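Local atomic coordinates of laminin subunit ALPHA-1 (Mus musculus, PDB entry 2JD4), a protein that carries the LG4-5 domain pair of laminin-111, a basement membrane protein, and probably helps to attach it to the cell surface. Residues A21-L26 with P375-G380; L36-V41 with N175-D180; S50-A55 with V195-G200; S206-L211 with P323-G328; N234-G239 with N336-R341. The protein carries 4 engineered substitutions. All blocks are in the same frame, centred on the assembly; numbering follows the deposited sequence.

The chain folds into two laminin G domains, LG4 and LG5, each with a magnesium ion. Interactions 1 and 3 lie where the domains meet, their centres only 7 Å apart, and they touch: Cys378 O and Gln198 N, 3.0 Å apart, probably form a hydrogen bond. Interaction 2 lies in LG4, 26 Å from interaction 1 between centres; there the side chain of Val41 is about 10 Å from a magnesium ion. Interactions 4 and 5 are neighbours in LG5, with centres 10 Å apart: strand 235-241 of interaction 5 runs antiparallel beside strand 322-326 of interaction 4, and Gly239 O lies 2.9 Å from Tyr325 N, a probable hydrogen bond. Interactions 2 and 5 mark the extremes, with centres 51 Å apart.

Interaction 1: A21-L26 with P375-G380; sequences AHQFGL and PHSCPG
The imidazole of His376 meets Gly25 at its edge: the carbonyl oxygen Gly25 O lies in the ring plane, 3.7 Å from CD2. The other flat group of the contact, the carboxamide of Gln23, comes up to Ser377, with OE1 4.0 Å from Ser377 CB. The Gln23 chain leaves with CG trans to the backbone N (chi1 179°) and then bends at chi2 (79°), which brings the amide up against Ser377. On the His376 ring, NE2 is hydrogen-bonded to Asp363 OD1, a bond that holds the ring's rotation while CD2 faces the neighbouring domain.

Apolar contact comes from Leu26, which starts off away from the other segment, yet its CD2 comes back to lie 3.7 Å from Pro375 O and 4.3 Å from Pro375 CD. A branched aliphatic tip fits well beside a proline ring, since neither group asks for a polar partner. Gly25 turns the chain at a positive phi of 79°, where a CB would collide with the carbonyl oxygen of Phe24.

The contact joins LG4 to LG5. Strand 22-23 pairs with strand 167-174 of LG4, whereas 375-380 belongs to the C-terminal end of LG5, where Cys378 is disulfide-bonded to Cys347. With 251 Å² buried and no direct hydrogen bond between the two segments, the junction rests here on van der Waals fit. Asp363 would probably make the imidazole more polar, which may make the C-H edge facing Gly25 O mildly favourable, though it is no conventional hydrogen bond.

Interaction 2: L36-V41 with N175-D180; sequences LQQSDV and NGQQLD. Engineered in segment 36-41: Gln37 (natural residue Asn).
Gln38 and Gln177 meet because their chains reach out from opposite directions: in Gln38, CG is tucked between the backbone N and the carbonyl carbon (chi1 73°), in Gln177 it lies beside the carbonyl carbon and far from the backbone N (chi1 160°), and both chains run extended beyond CG. Their loop and hairpin belong to LG4, a concanavalin-like beta sandwich. Asn175 and Gly176 turn the chain between strands 167-174 and 177-178 with the left-handed backbone angles of a type I' turn, for which Asn-Gly is the classic pair.

The two carboxamides lie stacked, planes 25° apart, with Gln38 CD 3.4 Å from Gln177 CD. They are not hydrogen-bonded to each other; a water bridges the segments instead. It donates to Gln177 OE1 at 2.7 Å and is also hydrogen-bonded to Ser39 OG at 2.6 Å, so a short hydroxyl on one side and a long amide on the other span the gap between them. A leucine in place of Gln177 would probably leave that water without its acceptor and the Gln38 amide without its stacked partner.

Asn175 joins the hairpin to the start of strand 44-53, its OD1 bonded to Gln46 N and its ND2 to Arg44 O. A second water accepts from Asn175 ND2 at 3.2 Å and, weakly, from the backbone N of Asp40. On the buried side the polar groups give way to leucines that meet at an oblique crossing, where the closest approach is Leu36 CD2 to Leu179 CD2, 4.0 Å.

Interaction 3: S50-A55 with V195-G200; sequences SIRTFA and VVAQEG
Ring contacts carry most of the meeting between Phe54 and Glu199. The backbone of Glu199 passes over one face of the phenyl ring, with its N 3.4 Å above the ring plane, over the centre. Glu199 CB makes a CH-pi contact on a line 23° off the ring normal, 4.1 Å from the centroid of the Phe54 ring. At the edge, Ala197 O lies near the ring plane, 3.6 Å from Phe54 CZ. A broad, flat aromatic is apt here, since it can cover a run of peptide rather than a single side chain.

Hydrogen bonds, some of them through water, form a second group. A water donates to Phe54 O at 3.1 Å and to Glu199 OE2 at 2.8 Å, tying the carboxylate to the loop; the Glu199 chain, fully extended, carries the carboxylate out to it. Within the first segment Thr53 OG1 accepts from Ala55 N at 2.9 Å, an ST turn around Phe54.

Strand 44-53 belongs to LG4, while 195-200 is the connection running from LG4 into LG5; the short, weakly bonded strand 197-198 within it pairs with 378-379 near the C-terminus of LG5. The contact brings this linker up to strand 44-53 of the first domain.

Charge enters through Arg52. Its guanidinium turns an edge to Val195 O, too poorly angled for a hydrogen bond, while NH2 is bonded to Tyr194 O, the preceding carbonyl of the linker. Arg52 NH1 lies 3.8 Å from the methyl CB of Ala197.

Interaction 4: S206-L211 with P323-G328; sequences SGYAAL and PIYVGG
Ala210 CB sits over one face of the Tyr325 ring, a CH-pi contact with the methyl 4.0 Å from the ring centroid and 24° off its normal. Alanine is small enough for the Tyr325 ring to pass close beside it, its face against the methyl. Alongside, pointing the same way, stands Tyr208; the two rings are oblique, planes 46° apart, with Tyr208 CD1 3.9 Å from Tyr325 CD2.

The backbone beneath puts these groups in place. Strands 207-211 and 323-326 run antiparallel, and Ala210 with Tyr325 is a non-hydrogen-bonded pair, flanked by two hydrogen-bonded ones. In the first, Val326 N donates to Ala209 O at 2.7 Å. Ala209 N returns a bond to Val326 O at 3.0 Å. In the second, Leu211 N reaches Ile324 O at 2.9 Å. Ile324 N completes the pair with Leu211 O at 2.8 Å. The aliphatic side chains of those two pairs fill the opposite face of the sheet. At the far end the chain leaves through Gly327 and Gly328, and a CB on Gly328 would collide with Gly207 O.

Further out, Tyr208 OH is hydrogen-bonded to Asp369 OD2, on the neighbouring strand 369-374, while strand 235-241 flanks 322-326 on its other edge, placing the contact inside a sheet of the LG5 sandwich. A serine replacing Tyr325 would probably take away the ring face covering the Ala210 methyl and the neighbour along one side of the Tyr208 ring. Gly328 O is buried without a partner, close to Tyr208 CB, a cost that the four backbone bonds and the aromatic cover probably repay.

Interaction 5: N234-G239 with N336-R341; sequences NGVLLG and NSLSSR. Engineered in segment 336-341: Ser337 (natural residue Cys).
Ser340 O, 3.6 Å from the methyl CG2 of Val236, is gripped by a hydrogen bond from the hydroxyl of Tyr329, so one carbonyl is fixed by a phenol while an aliphatic branch packs beside it. The rest of Ser340 is held too: its N bonds to Glu251 OE1 and its OG to Ala342 N. A small hydroxyl is well placed at this bend, since OG can turn back to the chain and still lie 3.9 Å from Val236 CG2.

Val236 works with both branches. CG1 meets Leu338 CD1 at 3.7 Å, the two side chains crossing at a slant, while CG2 goes to Ser340. Leu338, in turn, spreads its own branches: CD1 also lies 4.1 Å from Gly239 CA, and CD2 lies 3.9 Å from Leu238 O. Gly239 leaves room for this, for a CB there would clash with Leu338 CD1.

The strand bearing these residues, 235-241 of the LG5 sandwich, carries a classic beta bulge in which Leu237 and Leu238 both face Leu250. The loop 336-341, between strands 322-326 and 347-353, lies over it and is tied to the neighbouring strand 247-253 by Ser339 OG, bonded to Glu251 OE2. Ser337, an engineered replacement for cysteine, makes a weak hydrogen bond to Ala247 O.

No hydrogen bond links the two segments directly. Valine and leucine supply the apolar fit; several polar groups of the loop bond to Tyr329, Glu251 and other residues, and the backbone of Val236 bonds Ala342 just beyond it, so the loop's position probably depends on these as well as on the methyl contacts.

Interaction 1: A21-L26 with P375-G380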
# COMPACT_ATOMS: atom_id res chain seq x y z
N ALA A 21 -8.02 -1.25 17.32
CA ALA A 21 -6.82 -1.13 16.50
C ALA A 21 -7.23 -0.43 15.21
O ALA A 21 -8.39 -0.51 14.80
CB ALA A 21 -6.23 -2.50 16.19
N HIS A 22 -6.28 0.27 14.58
CA HIS A 22 -6.59 0.97 13.35
C HIS A 22 -5.59 0.65 12.23
O HIS A 22 -4.39 0.53 12.47
CB HIS A 22 -6.60 2.49 13.61
CG HIS A 22 -7.61 2.92 14.63
ND1 HIS A 22 -8.91 3.25 14.29
CD2 HIS A 22 -7.53 3.05 15.97
CE1 HIS A 22 -9.58 3.57 15.38
NE2 HIS A 22 -8.76 3.46 16.42
N GLN A 23 -6.11 0.51 11.01
CA GLN A 23 -5.27 0.23 9.85
C GLN A 23 -5.06 1.54 9.10
O GLN A 23 -6.02 2.23 8.77
CB GLN A 23 -5.94 -0.77 8.91
CG GLN A 23 -5.11 -1.10 7.66
CD GLN A 23 -3.98 -2.08 7.93
OE1 GLN A 23 -3.10 -2.28 7.09
NE2 GLN A 23 -4.01 -2.71 9.10
N PHE A 24 -3.80 1.89 8.83
CA PHE A 24 -3.48 3.10 8.10
C PHE A 24 -2.89 2.74 6.73
O PHE A 24 -2.79 1.56 6.38
CB PHE A 24 -2.50 3.97 8.90
CG PHE A 24 -3.03 4.41 10.23
CD1 PHE A 24 -2.87 3.60 11.36
CD2 PHE A 24 -3.72 5.61 10.36
CE1 PHE A 24 -3.39 3.99 12.60
CE2 PHE A 24 -4.24 6.01 11.59
CZ PHE A 24 -4.07 5.20 12.71
N GLY A 25 -2.51 3.75 5.96
CA GLY A 25 -1.93 3.48 4.65
C GLY A 25 -2.92 3.15 3.54
O GLY A 25 -2.50 2.84 2.43
N LEU A 26 -4.22 3.21 3.81
CA LEU A 26 -5.21 2.92 2.77
C LEU A 26 -5.12 4.01 1.69
O LEU A 26 -5.34 3.75 0.51
CB LEU A 26 -6.62 2.85 3.37
CG LEU A 26 -6.83 1.66 4.31
CD1 LEU A 26 -8.13 1.86 5.05
CD2 LEU A 26 -6.84 0.35 3.52
N PRO A 375 -5.88 -0.89 -0.31
CA PRO A 375 -4.42 -1.00 -0.47
C PRO A 375 -3.62 -1.40 0.75
O PRO A 375 -3.74 -0.80 1.82
CB PRO A 375 -4.02 0.37 -1.02
CG PRO A 375 -5.12 1.27 -0.63
CD PRO A 375 -6.36 0.43 -0.75
N HIS A 376 -2.80 -2.44 0.56
CA HIS A 376 -1.90 -2.96 1.58
C HIS A 376 -2.56 -3.77 2.69
O HIS A 376 -1.86 -4.31 3.56
CB HIS A 376 -1.07 -1.81 2.18
CG HIS A 376 -0.30 -1.03 1.15
ND1 HIS A 376 0.68 -1.59 0.36
CD2 HIS A 376 -0.39 0.27 0.76
CE1 HIS A 376 1.17 -0.68 -0.46
NE2 HIS A 376 0.53 0.46 -0.24
N SER A 377 -3.88 -3.87 2.67
CA SER A 377 -4.59 -4.66 3.68
C SER A 377 -5.25 -5.86 3.00
O SER A 377 -6.21 -5.70 2.24
CB SER A 377 -5.64 -3.79 4.38
OG SER A 377 -6.30 -4.50 5.42
N CYS A 378 -4.73 -7.06 3.27
CA CYS A 378 -5.25 -8.31 2.70
C CYS A 378 -5.46 -9.31 3.85
O CYS A 378 -4.54 -9.57 4.64
CB CYS A 378 -4.26 -8.87 1.67
SG CYS A 378 -4.70 -10.51 0.99
N PRO A 379 -6.68 -9.88 3.95
CA PRO A 379 -7.05 -10.84 5.00
C PRO A 379 -6.53 -12.27 4.85
O PRO A 379 -6.12 -12.69 3.78
CB PRO A 379 -8.57 -10.80 4.96
CG PRO A 379 -8.83 -10.72 3.49
CD PRO A 379 -7.81 -9.67 3.02
N GLY A 380 -6.58 -13.00 5.96
CA GLY A 380 -6.17 -14.39 5.97
C GLY A 380 -4.68 -14.62 6.04
O GLY A 380 -3.90 -13.74 5.67

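Interaction 2: L36-V41 with N175-D180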
# COMPACT_ATOMS: atom_id res chain seq x y z
N LEU A 36 -3.55 16.11 22.93
CA LEU A 36 -2.57 15.85 23.99
C LEU A 36 -2.95 16.85 25.08
O LEU A 36 -2.80 18.06 24.89
CB LEU A 36 -1.14 16.15 23.52
CG LEU A 36 -0.49 15.29 22.43
CD1 LEU A 36 0.92 15.78 22.17
CD2 LEU A 36 -0.49 13.84 22.86
N GLN A 37 -3.46 16.36 26.21
CA GLN A 37 -3.88 17.28 27.27
C GLN A 37 -3.05 17.28 28.55
O GLN A 37 -2.71 18.34 29.07
CB GLN A 37 -5.34 17.03 27.63
CG GLN A 37 -6.31 17.10 26.46
CD GLN A 37 -6.70 15.73 25.94
OE1 GLN A 37 -5.85 14.93 25.54
NE2 GLN A 37 -8.00 15.44 25.96
N GLN A 38 -2.73 16.10 29.06
CA GLN A 38 -1.98 16.05 30.32
C GLN A 38 -0.47 15.95 30.16
O GLN A 38 0.28 16.09 31.13
CB GLN A 38 -2.47 14.88 31.17
CG GLN A 38 -2.04 13.51 30.68
CD GLN A 38 -2.39 12.41 31.66
OE1 GLN A 38 -3.56 12.16 31.95
NE2 GLN A 38 -1.36 11.76 32.20
N SER A 39 -0.02 15.72 28.93
CA SER A 39 1.41 15.58 28.68
C SER A 39 2.18 16.89 28.61
O SER A 39 1.72 17.86 28.02
CB SER A 39 1.63 14.80 27.38
OG SER A 39 1.11 13.48 27.47
N ASP A 40 3.34 16.91 29.27
CA ASP A 40 4.23 18.07 29.22
C ASP A 40 5.47 17.48 28.56
O ASP A 40 6.30 16.87 29.22
CB ASP A 40 4.59 18.57 30.62
CG ASP A 40 5.42 19.85 30.57
OD1 ASP A 40 6.04 20.12 29.52
OD2 ASP A 40 5.48 20.57 31.59
N VAL A 41 5.58 17.64 27.25
CA VAL A 41 6.70 17.06 26.51
C VAL A 41 7.93 17.95 26.35
O VAL A 41 8.90 17.54 25.70
CB VAL A 41 6.25 16.61 25.11
CG1 VAL A 41 5.04 15.68 25.23
CG2 VAL A 41 5.91 17.82 24.26
N ASN A 175 4.13 9.65 27.63
CA ASN A 175 4.49 9.95 29.01
C ASN A 175 3.61 9.22 30.04
O ASN A 175 3.08 9.83 30.97
CB ASN A 175 4.46 11.47 29.25
CG ASN A 175 5.56 12.20 28.50
OD1 ASN A 175 6.22 11.62 27.63
ND2 ASN A 175 5.76 13.49 28.81
N GLY A 176 3.46 7.91 29.85
CA GLY A 176 2.68 7.11 30.78
C GLY A 176 1.17 7.12 30.66
O GLY A 176 0.49 6.37 31.37
N GLN A 177 0.63 7.96 29.78
CA GLN A 177 -0.82 8.05 29.60
C GLN A 177 -1.27 7.41 28.30
O GLN A 177 -0.70 7.66 27.24
CB GLN A 177 -1.28 9.51 29.60
CG GLN A 177 -2.66 9.70 28.96
CD GLN A 177 -2.91 11.13 28.51
OE1 GLN A 177 -2.01 11.80 28.00
NE2 GLN A 177 -4.14 11.60 28.68
N GLN A 178 -2.32 6.59 28.37
CA GLN A 178 -2.85 5.95 27.18
C GLN A 178 -3.79 6.94 26.49
O GLN A 178 -4.70 7.48 27.12
CB GLN A 178 -3.60 4.67 27.57
CG GLN A 178 -4.29 3.96 26.40
CD GLN A 178 -4.85 2.60 26.79
OE1 GLN A 178 -5.62 2.00 26.04
NE2 GLN A 178 -4.45 2.11 27.96
N LEU A 179 -3.55 7.21 25.21
CA LEU A 179 -4.39 8.15 24.46
C LEU A 179 -5.70 7.47 24.02
O LEU A 179 -5.71 6.29 23.68
CB LEU A 179 -3.63 8.66 23.23
CG LEU A 179 -2.92 10.03 23.31
CD1 LEU A 179 -2.26 10.22 24.66
CD2 LEU A 179 -1.90 10.13 22.18
N ASP A 180 -6.80 8.21 24.04
CA ASP A 180 -8.07 7.62 23.63
C ASP A 180 -8.19 7.75 22.12
O ASP A 180 -8.62 8.78 21.61
CB ASP A 180 -9.25 8.34 24.30
CG ASP A 180 -10.51 7.48 24.33
OD1 ASP A 180 -10.78 6.77 23.33
OD2 ASP A 180 -11.23 7.52 25.35
O HOH W 1 -1.29 14.08 26.70
O HOH W 2 4.39 14.63 31.50

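Interaction 3: S50-A55 with V195-G200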
# COMPACT_ATOMS: atom_id res chain seq x y z
N SER A 50 2.19 -0.29 19.66
CA SER A 50 2.38 -1.62 19.08
C SER A 50 2.07 -1.48 17.59
O SER A 50 1.12 -0.79 17.22
CB SER A 50 1.45 -2.64 19.74
OG SER A 50 0.08 -2.29 19.55
N ILE A 51 2.86 -2.14 16.75
CA ILE A 51 2.66 -2.03 15.32
C ILE A 51 2.85 -3.36 14.60
O ILE A 51 3.59 -4.23 15.04
CB ILE A 51 3.63 -0.97 14.74
CG1 ILE A 51 3.30 -0.68 13.28
CG2 ILE A 51 5.07 -1.46 14.90
CD1 ILE A 51 3.98 0.58 12.75
N ARG A 52 2.13 -3.52 13.49
CA ARG A 52 2.18 -4.72 12.67
C ARG A 52 2.14 -4.26 11.22
O ARG A 52 1.21 -3.56 10.81
CB ARG A 52 0.97 -5.61 12.97
CG ARG A 52 0.91 -6.85 12.11
CD ARG A 52 -0.45 -6.94 11.46
NE ARG A 52 -1.32 -7.84 12.19
CZ ARG A 52 -2.62 -7.96 11.95
NH1 ARG A 52 -3.21 -7.23 11.01
NH2 ARG A 52 -3.33 -8.83 12.66
N THR A 53 3.13 -4.67 10.43
CA THR A 53 3.20 -4.22 9.03
C THR A 53 4.07 -5.07 8.10
O THR A 53 4.92 -5.85 8.53
CB THR A 53 3.76 -2.78 9.01
OG1 THR A 53 3.81 -2.30 7.66
CG2 THR A 53 5.16 -2.75 9.61
N PHE A 54 3.84 -4.92 6.79
CA PHE A 54 4.62 -5.61 5.76
C PHE A 54 5.30 -4.53 4.91
O PHE A 54 6.09 -4.83 4.02
CB PHE A 54 3.71 -6.44 4.83
CG PHE A 54 3.10 -7.66 5.47
CD1 PHE A 54 1.77 -7.65 5.88
CD2 PHE A 54 3.84 -8.83 5.61
CE1 PHE A 54 1.18 -8.79 6.42
CE2 PHE A 54 3.27 -9.98 6.15
CZ PHE A 54 1.94 -9.96 6.56
N ALA A 55 4.97 -3.27 5.19
CA ALA A 55 5.49 -2.14 4.42
C ALA A 55 6.96 -1.81 4.60
O ALA A 55 7.59 -2.18 5.58
CB ALA A 55 4.65 -0.90 4.72
N VAL A 195 -7.76 -9.75 11.88
CA VAL A 195 -7.10 -10.46 12.98
C VAL A 195 -5.83 -11.09 12.44
O VAL A 195 -4.80 -11.11 13.11
CB VAL A 195 -8.03 -11.58 13.57
CG1 VAL A 195 -7.25 -12.46 14.55
CG2 VAL A 195 -9.21 -10.94 14.27
N VAL A 196 -5.91 -11.59 11.21
CA VAL A 196 -4.78 -12.21 10.53
C VAL A 196 -4.66 -11.63 9.12
O VAL A 196 -5.62 -11.65 8.36
CB VAL A 196 -4.97 -13.74 10.38
CG1 VAL A 196 -3.75 -14.34 9.72
CG2 VAL A 196 -5.21 -14.38 11.74
N ALA A 197 -3.48 -11.11 8.78
CA ALA A 197 -3.26 -10.52 7.47
C ALA A 197 -2.00 -11.04 6.78
O ALA A 197 -1.13 -11.64 7.42
CB ALA A 197 -3.19 -8.99 7.59
N GLN A 198 -1.92 -10.80 5.47
CA GLN A 198 -0.77 -11.21 4.67
C GLN A 198 -0.44 -10.05 3.74
O GLN A 198 -1.29 -9.19 3.50
CB GLN A 198 -1.10 -12.48 3.87
CG GLN A 198 -2.29 -12.37 2.91
CD GLN A 198 -2.56 -13.69 2.16
OE1 GLN A 198 -1.66 -14.25 1.54
NE2 GLN A 198 -3.80 -14.17 2.23
N GLU A 199 0.78 -10.00 3.24
CA GLU A 199 1.17 -8.90 2.35
C GLU A 199 0.29 -8.83 1.11
O GLU A 199 0.14 -9.83 0.40
CB GLU A 199 2.63 -9.03 1.94
CG GLU A 199 3.09 -7.90 1.02
CD GLU A 199 4.57 -7.93 0.74
OE1 GLU A 199 5.23 -8.91 1.13
OE2 GLU A 199 5.08 -6.97 0.12
N GLY A 200 -0.27 -7.65 0.84
CA GLY A 200 -1.11 -7.47 -0.33
C GLY A 200 -2.27 -6.49 -0.19
O GLY A 200 -2.52 -5.94 0.89
O HOH W 3 4.95 -4.35 1.20

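Interaction 4: S206-L211 with P323-G328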
# COMPACT_ATOMS: atom_id res chain seq x y z
N SER A 206 -16.32 -5.36 -5.93
CA SER A 206 -17.34 -4.38 -6.27
C SER A 206 -16.85 -3.16 -7.06
O SER A 206 -17.66 -2.47 -7.68
CB SER A 206 -18.02 -3.87 -5.00
OG SER A 206 -17.11 -3.10 -4.22
N GLY A 207 -15.55 -2.88 -7.02
CA GLY A 207 -15.06 -1.70 -7.71
C GLY A 207 -13.75 -1.77 -8.47
O GLY A 207 -13.54 -2.66 -9.29
N TYR A 208 -12.86 -0.82 -8.17
CA TYR A 208 -11.57 -0.73 -8.87
C TYR A 208 -10.68 0.33 -8.23
O TYR A 208 -11.09 1.05 -7.31
CB TYR A 208 -11.82 -0.32 -10.32
CG TYR A 208 -12.53 1.01 -10.39
CD1 TYR A 208 -11.82 2.21 -10.40
CD2 TYR A 208 -13.92 1.08 -10.30
CE1 TYR A 208 -12.47 3.43 -10.32
CE2 TYR A 208 -14.58 2.30 -10.22
CZ TYR A 208 -13.85 3.47 -10.23
OH TYR A 208 -14.50 4.68 -10.09
N ALA A 209 -9.46 0.44 -8.75
CA ALA A 209 -8.51 1.46 -8.30
C ALA A 209 -7.93 2.07 -9.57
O ALA A 209 -7.54 1.34 -10.47
CB ALA A 209 -7.41 0.83 -7.47
N ALA A 210 -7.92 3.40 -9.65
CA ALA A 210 -7.38 4.09 -10.83
C ALA A 210 -6.13 4.89 -10.46
O ALA A 210 -6.14 5.69 -9.52
CB ALA A 210 -8.44 5.01 -11.44
N LEU A 211 -5.05 4.68 -11.21
CA LEU A 211 -3.76 5.34 -10.98
C LEU A 211 -3.23 6.15 -12.17
O LEU A 211 -3.58 5.88 -13.33
CB LEU A 211 -2.71 4.28 -10.61
CG LEU A 211 -2.70 3.61 -9.23
CD1 LEU A 211 -4.09 3.19 -8.81
CD2 LEU A 211 -1.77 2.41 -9.27
N PRO A 323 -5.20 6.82 -17.66
CA PRO A 323 -4.97 6.21 -16.34
C PRO A 323 -4.89 4.69 -16.39
O PRO A 323 -5.33 4.06 -17.34
CB PRO A 323 -6.16 6.70 -15.51
CG PRO A 323 -6.51 8.01 -16.16
CD PRO A 323 -6.40 7.68 -17.62
N ILE A 324 -4.31 4.12 -15.34
CA ILE A 324 -4.19 2.68 -15.23
C ILE A 324 -5.28 2.19 -14.29
O ILE A 324 -5.31 2.54 -13.11
CB ILE A 324 -2.82 2.27 -14.64
CG1 ILE A 324 -1.68 2.75 -15.54
CG2 ILE A 324 -2.76 0.75 -14.48
CD1 ILE A 324 -0.30 2.47 -14.97
N TYR A 325 -6.20 1.38 -14.82
CA TYR A 325 -7.28 0.85 -14.02
C TYR A 325 -6.93 -0.53 -13.50
O TYR A 325 -6.59 -1.43 -14.27
CB TYR A 325 -8.58 0.81 -14.83
CG TYR A 325 -9.26 2.17 -14.88
CD1 TYR A 325 -8.82 3.16 -15.75
CD2 TYR A 325 -10.27 2.49 -13.96
CE1 TYR A 325 -9.36 4.46 -15.70
CE2 TYR A 325 -10.81 3.77 -13.90
CZ TYR A 325 -10.35 4.75 -14.77
OH TYR A 325 -10.86 6.03 -14.69
N VAL A 326 -6.99 -0.69 -12.18
CA VAL A 326 -6.64 -1.96 -11.54
C VAL A 326 -7.82 -2.65 -10.87
O VAL A 326 -8.54 -2.04 -10.09
CB VAL A 326 -5.54 -1.75 -10.47
CG1 VAL A 326 -5.09 -3.09 -9.93
CG2 VAL A 326 -4.36 -0.98 -11.07
N GLY A 327 -8.01 -3.93 -11.19
CA GLY A 327 -9.09 -4.69 -10.58
C GLY A 327 -10.50 -4.47 -11.13
O GLY A 327 -11.45 -5.07 -10.62
N GLY A 328 -10.63 -3.63 -12.15
CA GLY A 328 -11.94 -3.35 -12.73
C GLY A 328 -12.02 -1.95 -13.31
O GLY A 328 -10.99 -1.28 -13.46

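Interaction 5: N234-G239 with N336-R341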
# COMPACT_ATOMS: atom_id res chain seq x y z
N ASN A 234 -13.61 -15.27 -12.52
CA ASN A 234 -13.61 -14.14 -13.44
C ASN A 234 -13.25 -12.82 -12.75
O ASN A 234 -13.77 -12.51 -11.68
CB ASN A 234 -14.98 -14.00 -14.12
CG ASN A 234 -15.38 -15.25 -14.87
OD1 ASN A 234 -16.05 -16.13 -14.32
ND2 ASN A 234 -14.97 -15.34 -16.13
N GLY A 235 -12.37 -12.05 -13.37
CA GLY A 235 -11.99 -10.78 -12.78
C GLY A 235 -10.96 -10.02 -13.58
O GLY A 235 -9.95 -10.59 -14.02
N VAL A 236 -11.22 -8.74 -13.78
CA VAL A 236 -10.31 -7.87 -14.50
C VAL A 236 -9.12 -7.55 -13.60
O VAL A 236 -9.30 -7.28 -12.42
CB VAL A 236 -10.99 -6.54 -14.89
CG1 VAL A 236 -9.97 -5.59 -15.49
CG2 VAL A 236 -12.14 -6.81 -15.88
N LEU A 237 -7.91 -7.58 -14.16
CA LEU A 237 -6.72 -7.27 -13.37
C LEU A 237 -6.18 -5.88 -13.69
O LEU A 237 -5.97 -5.07 -12.78
CB LEU A 237 -5.63 -8.32 -13.64
CG LEU A 237 -5.92 -9.74 -13.12
CD1 LEU A 237 -4.88 -10.72 -13.66
CD2 LEU A 237 -5.90 -9.73 -11.58
N LEU A 238 -5.99 -5.58 -14.97
CA LEU A 238 -5.46 -4.28 -15.36
C LEU A 238 -5.82 -3.87 -16.78
O LEU A 238 -5.95 -4.70 -17.67
CB LEU A 238 -3.93 -4.29 -15.18
CG LEU A 238 -3.10 -3.03 -15.43
CD1 LEU A 238 -1.86 -3.06 -14.54
CD2 LEU A 238 -2.72 -2.93 -16.92
N GLY A 239 -6.00 -2.56 -16.96
CA GLY A 239 -6.33 -2.01 -18.26
C GLY A 239 -5.88 -0.57 -18.43
O GLY A 239 -6.00 0.26 -17.52
N ASN A 336 -10.73 -0.65 -24.47
CA ASN A 336 -10.72 -1.33 -25.75
C ASN A 336 -10.03 -2.68 -25.81
O ASN A 336 -10.26 -3.45 -26.74
CB ASN A 336 -10.16 -0.42 -26.84
CG ASN A 336 -10.69 -0.76 -28.21
OD1 ASN A 336 -11.88 -1.03 -28.36
ND2 ASN A 336 -9.82 -0.76 -29.21
N SER A 337 -9.18 -2.98 -24.82
CA SER A 337 -8.49 -4.27 -24.81
C SER A 337 -8.84 -5.14 -23.59
O SER A 337 -7.98 -5.80 -23.01
CB SER A 337 -6.98 -4.08 -24.94
OG SER A 337 -6.65 -3.60 -26.24
N LEU A 338 -10.11 -5.12 -23.22
CA LEU A 338 -10.64 -5.92 -22.13
C LEU A 338 -12.01 -6.44 -22.58
O LEU A 338 -12.87 -5.65 -22.97
CB LEU A 338 -10.80 -5.09 -20.84
CG LEU A 338 -9.53 -4.87 -20.01
CD1 LEU A 338 -9.84 -4.00 -18.80
CD2 LEU A 338 -8.97 -6.22 -19.56
N SER A 339 -12.21 -7.75 -22.54
CA SER A 339 -13.51 -8.30 -22.94
C SER A 339 -14.45 -8.35 -21.74
O SER A 339 -15.68 -8.25 -21.88
CB SER A 339 -13.34 -9.71 -23.53
OG SER A 339 -12.81 -10.63 -22.59
N SER A 340 -13.88 -8.48 -20.55
CA SER A 340 -14.67 -8.55 -19.32
C SER A 340 -14.84 -7.20 -18.64
O SER A 340 -14.05 -6.28 -18.85
CB SER A 340 -14.03 -9.53 -18.33
OG SER A 340 -14.74 -9.50 -17.09
N ARG A 341 -15.85 -7.14 -17.79
CA ARG A 341 -16.21 -5.94 -17.04
C ARG A 341 -16.34 -6.29 -15.54
O ARG A 341 -16.62 -5.43 -14.71
CB ARG A 341 -17.54 -5.42 -17.58
CG ARG A 341 -17.96 -4.05 -17.15
CD ARG A 341 -19.24 -3.64 -17.88
NE ARG A 341 -19.03 -3.41 -19.31
CZ ARG A 341 -18.54 -2.29 -19.83
NH1 ARG A 341 -18.21 -1.28 -19.04
NH2 ARG A 341 -18.41 -2.16 -21.15